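Protein DJ-1 homolog D (Arabidopsis thaliana, PDB 4OGG) belongs to the DJ-1/PfpI family and carries two related alpha/beta domains of that family in a single chain. Local coordinates at residues Asp244-Gly247 with Glu253-Gly256; Pro37-Lys40 with Ser44-Thr47. All coordinates share one frame; numbering follows the deposited sequence.

Contact 1 of 2, residues Asp244-Gly247 with Glu253-Gly256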
ATOM      1  N   ASP C 244      13.978  -2.546  -3.934  1.00 13.56           N
ATOM      2  CA  ASP C 244      13.964  -3.365  -5.130  1.00 17.50           C
ATOM      3  C   ASP C 244      14.038  -2.493  -6.382  1.00 18.65           C
ATOM      4  O   ASP C 244      13.624  -1.336  -6.371  1.00 20.45           O
ATOM      5  CB  ASP C 244      12.668  -4.179  -5.137  1.00 17.34           C
ATOM      6  CG  ASP C 244      12.797  -5.483  -5.887  1.00 17.73           C
ATOM      7  OD1 ASP C 244      13.909  -5.801  -6.356  1.00 17.98           O
ATOM      8  OD2 ASP C 244      11.777  -6.195  -6.000  1.00 18.28           O
ATOM      9  N   PHE C 245      14.585  -3.043  -7.459  1.00 20.26           N
ATOM     10  CA  PHE C 245      14.669  -2.300  -8.706  1.00 22.41           C
ATOM     11  C   PHE C 245      13.532  -2.767  -9.598  1.00 21.44           C
ATOM     12  O   PHE C 245      13.477  -3.931  -9.997  1.00 22.56           O
ATOM     13  CB  PHE C 245      16.026  -2.525  -9.369  1.00 26.79           C
ATOM     14  CG  PHE C 245      17.076  -1.549  -8.925  1.00 30.03           C
ATOM     15  CD1 PHE C 245      17.085  -0.248  -9.422  1.00 32.37           C
ATOM     16  CD2 PHE C 245      18.033  -1.913  -7.985  1.00 32.34           C
ATOM     17  CE1 PHE C 245      18.035   0.678  -8.990  1.00 32.68           C
ATOM     18  CE2 PHE C 245      18.987  -0.993  -7.545  1.00 32.97           C
ATOM     19  CZ  PHE C 245      18.986   0.304  -8.050  1.00 32.75           C
ATOM     20  N   GLU C 246      12.618  -1.852  -9.897  1.00 20.97           N
ATOM     21  CA  GLU C 246      11.455  -2.181 -10.706  1.00 21.95           C
ATOM     22  C   GLU C 246      11.341  -1.395 -12.008  1.00 22.05           C
ATOM     23  O   GLU C 246      10.236  -1.156 -12.496  1.00 25.34           O
ATOM     24  CB  GLU C 246      10.187  -1.993  -9.871  1.00 22.09           C
ATOM     25  CG  GLU C 246      10.222  -2.759  -8.552  1.00 24.02           C
ATOM     26  CD  GLU C 246       8.948  -2.605  -7.749  1.00 27.68           C
ATOM     27  OE1 GLU C 246       7.890  -3.070  -8.218  1.00 29.63           O
ATOM     28  OE2 GLU C 246       9.005  -2.018  -6.650  1.00 28.03           O
ATOM     29  N   GLY C 247      12.474  -0.984 -12.568  1.00 22.04           N
ATOM     30  CA  GLY C 247      12.426  -0.269 -13.833  1.00 21.12           C
ATOM     31  C   GLY C 247      12.778   1.206 -13.841  1.00 20.88           C
ATOM     32  O   GLY C 247      13.036   1.762 -14.909  1.00 19.82           O
ATOM     33  N   GLU C 253      10.705   1.581  -2.716  1.00 13.79           N
ATOM     34  CA  GLU C 253      10.722   1.221  -1.307  1.00 13.65           C
ATOM     35  C   GLU C 253       9.320   0.939  -0.793  1.00 15.22           C
ATOM     36  O   GLU C 253       8.362   1.637  -1.135  1.00 16.51           O
ATOM     37  CB  GLU C 253      11.368   2.319  -0.450  1.00 14.96           C
ATOM     38  CG  GLU C 253      11.333   1.988   1.047  1.00 14.87           C
ATOM     39  CD  GLU C 253      12.051   2.999   1.923  1.00 17.98           C
ATOM     40  OE1 GLU C 253      13.276   3.182   1.758  1.00 16.99           O
ATOM     41  OE2 GLU C 253      11.390   3.600   2.796  1.00 18.25           O
ATOM     42  N   LYS C 254       9.213  -0.115   0.007  1.00 14.73           N
ATOM     43  CA  LYS C 254       7.957  -0.512   0.636  1.00 15.49           C
ATOM     44  C   LYS C 254       8.301  -1.243   1.930  1.00 15.77           C
ATOM     45  O   LYS C 254       9.455  -1.630   2.153  1.00 12.49           O
ATOM     46  CB  LYS C 254       7.108  -1.390  -0.299  1.00 16.25           C
ATOM     47  CG  LYS C 254       7.798  -2.599  -0.891  1.00 15.79           C
ATOM     48  CD  LYS C 254       6.816  -3.392  -1.750  1.00 17.85           C
ATOM     49  CE  LYS C 254       7.533  -4.365  -2.660  1.00 18.53           C
ATOM     50  NZ  LYS C 254       8.315  -3.627  -3.694  1.00 17.39           N
ATOM     51  N   PRO C 255       7.314  -1.419   2.820  1.00 15.34           N
ATOM     52  CA  PRO C 255       7.562  -2.102   4.091  1.00 15.83           C
ATOM     53  C   PRO C 255       8.014  -3.554   3.991  1.00 14.76           C
ATOM     54  O   PRO C 255       7.560  -4.301   3.126  1.00 15.57           O
ATOM     55  CB  PRO C 255       6.218  -1.978   4.817  1.00 16.89           C
ATOM     56  CG  PRO C 255       5.628  -0.734   4.238  1.00 17.07           C
ATOM     57  CD  PRO C 255       5.942  -0.888   2.776  1.00 15.88           C
ATOM     58  N   GLY C 256       8.919  -3.936   4.886  1.00 15.14           N
ATOM     59  CA  GLY C 256       9.403  -5.305   4.944  1.00 14.09           C
ATOM     60  C   GLY C 256       8.927  -5.885   6.265  1.00 14.87           C
ATOM     61  O   GLY C 256       7.957  -5.377   6.837  1.00 14.27           O
TER
HETATM   62  O   HOH W   1       9.326  -5.701  -5.127  1.00 20.39           O
HETATM   63  O   HOH W   2       6.913  -1.795  -5.099  1.00 29.61           O
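Glu246 and Lys254 form a water-bridged surface salt bridge at the turn of a beta-hairpin in the second DJ-1/PfpI half of the chain. Glu246 OE2 lies 3.4 Å from Lys254 NZ, a loose approach of one carboxylate oxygen to the ammonium. A water bridges the same two atoms, receiving a bond from Lys254 NZ at 2.7 Å and donating to Glu246 OE2 at 2.6 Å. A second water joins the same ammonium to Asp244 OD2, which is 4.9 Å from Lys254 NZ and so acts through solvent. The lysine reaches this pair of waters by a bend at its last torsion (chi4 -68°), which turns NZ toward the loop from a backbone position on the strand. Glu246 OE2 has a further partner in Ser252 OG, which also bonds Asp244 O and thereby ties the acid to the end of the hairpin. Asp244 OD1 takes a weak bond from Phe245 N, while its OD2 is bonded to Asn65 N in the first half. Lys254 belongs to strand 252-255, which runs antiparallel to strand 237-244, with backbone bonds joining Lys254 to Ile242 and Asp244 to Ser252; Pro255 and Glu253 pack against a second subunit.

Contact 2 of 2, residues Pro37-Lys40 with Ser44-Thr47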
ATOM      1  N   PRO C  37       7.664 -24.005 -11.476  1.00 14.93           N
ATOM      2  CA  PRO C  37       6.988 -24.611 -12.630  1.00 15.90           C
ATOM      3  C   PRO C  37       6.451 -23.567 -13.600  1.00 17.43           C
ATOM      4  O   PRO C  37       5.911 -22.542 -13.189  1.00 18.06           O
ATOM      5  CB  PRO C  37       5.878 -25.447 -11.987  1.00 16.09           C
ATOM      6  CG  PRO C  37       5.606 -24.721 -10.685  1.00 16.61           C
ATOM      7  CD  PRO C  37       7.004 -24.387 -10.216  1.00 15.36           C
ATOM      8  N   GLY C  38       6.620 -23.824 -14.893  1.00 17.86           N
ATOM      9  CA  GLY C  38       6.133 -22.898 -15.899  1.00 16.88           C
ATOM     10  C   GLY C  38       7.004 -21.679 -16.134  1.00 17.42           C
ATOM     11  O   GLY C  38       6.663 -20.821 -16.947  1.00 17.30           O
ATOM     12  N   LYS C  39       8.129 -21.588 -15.429  1.00 16.39           N
ATOM     13  CA  LYS C  39       9.027 -20.450 -15.589  1.00 16.38           C
ATOM     14  C   LYS C  39      10.441 -20.905 -15.907  1.00 17.21           C
ATOM     15  O   LYS C  39      10.818 -22.038 -15.610  1.00 17.20           O
ATOM     16  CB  LYS C  39       9.025 -19.582 -14.326  1.00 17.93           C
ATOM     17  CG  LYS C  39       7.659 -18.993 -14.012  1.00 16.17           C
ATOM     18  CD  LYS C  39       7.713 -17.891 -12.964  1.00 16.38           C
ATOM     19  CE  LYS C  39       6.328 -17.282 -12.778  1.00 17.95           C
ATOM     20  NZ  LYS C  39       6.334 -16.073 -11.906  1.00 17.84           N
ATOM     21  N   LYS C  40      11.218 -20.011 -16.511  1.00 18.71           N
ATOM     22  CA  LYS C  40      12.589 -20.322 -16.890  1.00 20.73           C
ATOM     23  C   LYS C  40      13.579 -19.444 -16.141  1.00 19.64           C
ATOM     24  O   LYS C  40      13.198 -18.447 -15.524  1.00 19.20           O
ATOM     25  CB  LYS C  40      12.776 -20.110 -18.394  1.00 23.27           C
ATOM     26  CG  LYS C  40      11.717 -20.772 -19.262  1.00 27.57           C
ATOM     27  CD  LYS C  40      12.011 -20.571 -20.744  1.00 31.64           C
ATOM     28  CE  LYS C  40      12.108 -19.095 -21.102  1.00 35.06           C
ATOM     29  NZ  LYS C  40      12.348 -18.895 -22.562  1.00 38.00           N
ATOM     30  N   SER C  44      10.999 -13.960 -12.978  1.00 16.72           N
ATOM     31  CA  SER C  44      10.829 -13.550 -11.592  1.00 17.56           C
ATOM     32  C   SER C  44       9.536 -14.051 -10.968  1.00 16.52           C
ATOM     33  O   SER C  44       8.561 -14.354 -11.662  1.00 16.35           O
ATOM     34  CB  SER C  44      10.876 -12.022 -11.490  1.00 19.49           C
ATOM     35  OG  SER C  44       9.834 -11.436 -12.248  1.00 25.64           O
ATOM     36  N   CYS C  45       9.552 -14.142  -9.641  1.00 14.21           N
ATOM     37  CA  CYS C  45       8.398 -14.574  -8.861  1.00 14.00           C
ATOM     38  C   CYS C  45       8.109 -13.525  -7.805  1.00 13.42           C
ATOM     39  O   CYS C  45       9.024 -13.066  -7.123  1.00 13.15           O
ATOM     40  CB  CYS C  45       8.686 -15.868  -8.100  1.00 14.79           C
ATOM     41  SG  CYS C  45       8.780 -17.372  -9.046  1.00 15.76           S
ATOM     42  N   PRO C  46       6.842 -13.113  -7.664  1.00 13.33           N
ATOM     43  CA  PRO C  46       6.584 -12.120  -6.623  1.00 13.28           C
ATOM     44  C   PRO C  46       6.708 -12.890  -5.311  1.00 13.43           C
ATOM     45  O   PRO C  46       6.546 -14.112  -5.295  1.00 13.28           O
ATOM     46  CB  PRO C  46       5.142 -11.697  -6.901  1.00 13.44           C
ATOM     47  CG  PRO C  46       4.531 -12.939  -7.485  1.00 15.34           C
ATOM     48  CD  PRO C  46       5.619 -13.419  -8.428  1.00 14.06           C
ATOM     49  N   THR C  47       7.014 -12.202  -4.217  1.00 11.59           N
ATOM     50  CA  THR C  47       7.112 -12.884  -2.932  1.00 10.71           C
ATOM     51  C   THR C  47       6.166 -12.223  -1.943  1.00 11.04           C
ATOM     52  O   THR C  47       5.696 -11.111  -2.172  1.00 11.17           O
ATOM     53  CB  THR C  47       8.541 -12.830  -2.344  1.00  9.64           C
ATOM     54  OG1 THR C  47       8.891 -11.471  -2.066  1.00 11.64           O
ATOM     55  CG2 THR C  47       9.551 -13.414  -3.329  1.00 11.25           C
TER
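The peptide linking Ser44 to Cys45 is the flat group that Lys39 meets: the methylenes CD and CE of the lysine pass beyond its oxygen end on one side of the plane, and Cys45 SG is displaced to that same side. The Ser44 side chain stands off the opposite face. At the oxygen end of this peptide Lys39 NZ donates to Ser44 O at 2.8 Å; the C=O...N angle is 145° and the donor is tilted 18° from the carbonyl plane, so the bond comes in moderately bent and a little to the side where the lysine chain runs. The ring of Pro46 presents its CD atom, 4.4 Å from Lys39 NZ.

Lys39 spans the gap with its chain extended beyond CG, which carries the ammonium the whole distance from its backbone to that of Ser44. Cys45 SG fills in beside the lysine, at 4.0 Å from Lys39 NZ and 4.1 Å from Lys39 CD, a van der Waals contact. Its placement follows from a chi1 of -73°, which sets SG beside its own backbone N. The ammonium also forms a salt bridge with Asp11 OD1, so the same group is held by a carboxylate and a peptide oxygen, and Leu68 packs on its chain. Gln249 of the third subunit touches Lys39 and bonds Pro37 O.

Cys45 is joined by its backbone to Phe66, within the small mixed sheet to which strand 44-51 belongs. Lys39 thus connects the loop after strand 30-35, an edge strand of the six-stranded sheet, to the first residues of strand 44-51. A central sheet of order 2-1-3-4-6-5 with helices packed about it fits the flavodoxin-like alpha/beta sandwich of the DJ-1/PfpI family.

The two contacts belong to different halves of the duplicated chain; their centres are 18 Å apart and their nearest atoms about 7 Å, without touching. Contact 1 is a surface contact, whereas contact 2 is partly buried, with Cys45 and Pro46 buried. Both turn on a lysine ammonium, but in contact 1 it meets a carboxylate directly, with waters alongside, and in contact 2 it bonds a backbone oxygen, its carboxylate partner Asp11 lying outside the two segments. They hold different joints too: a hairpin turn in one, a crossing between sheets in the other. The loop at His64 and Asn65 lies near both, and His64 O bonds Thr47 OG1.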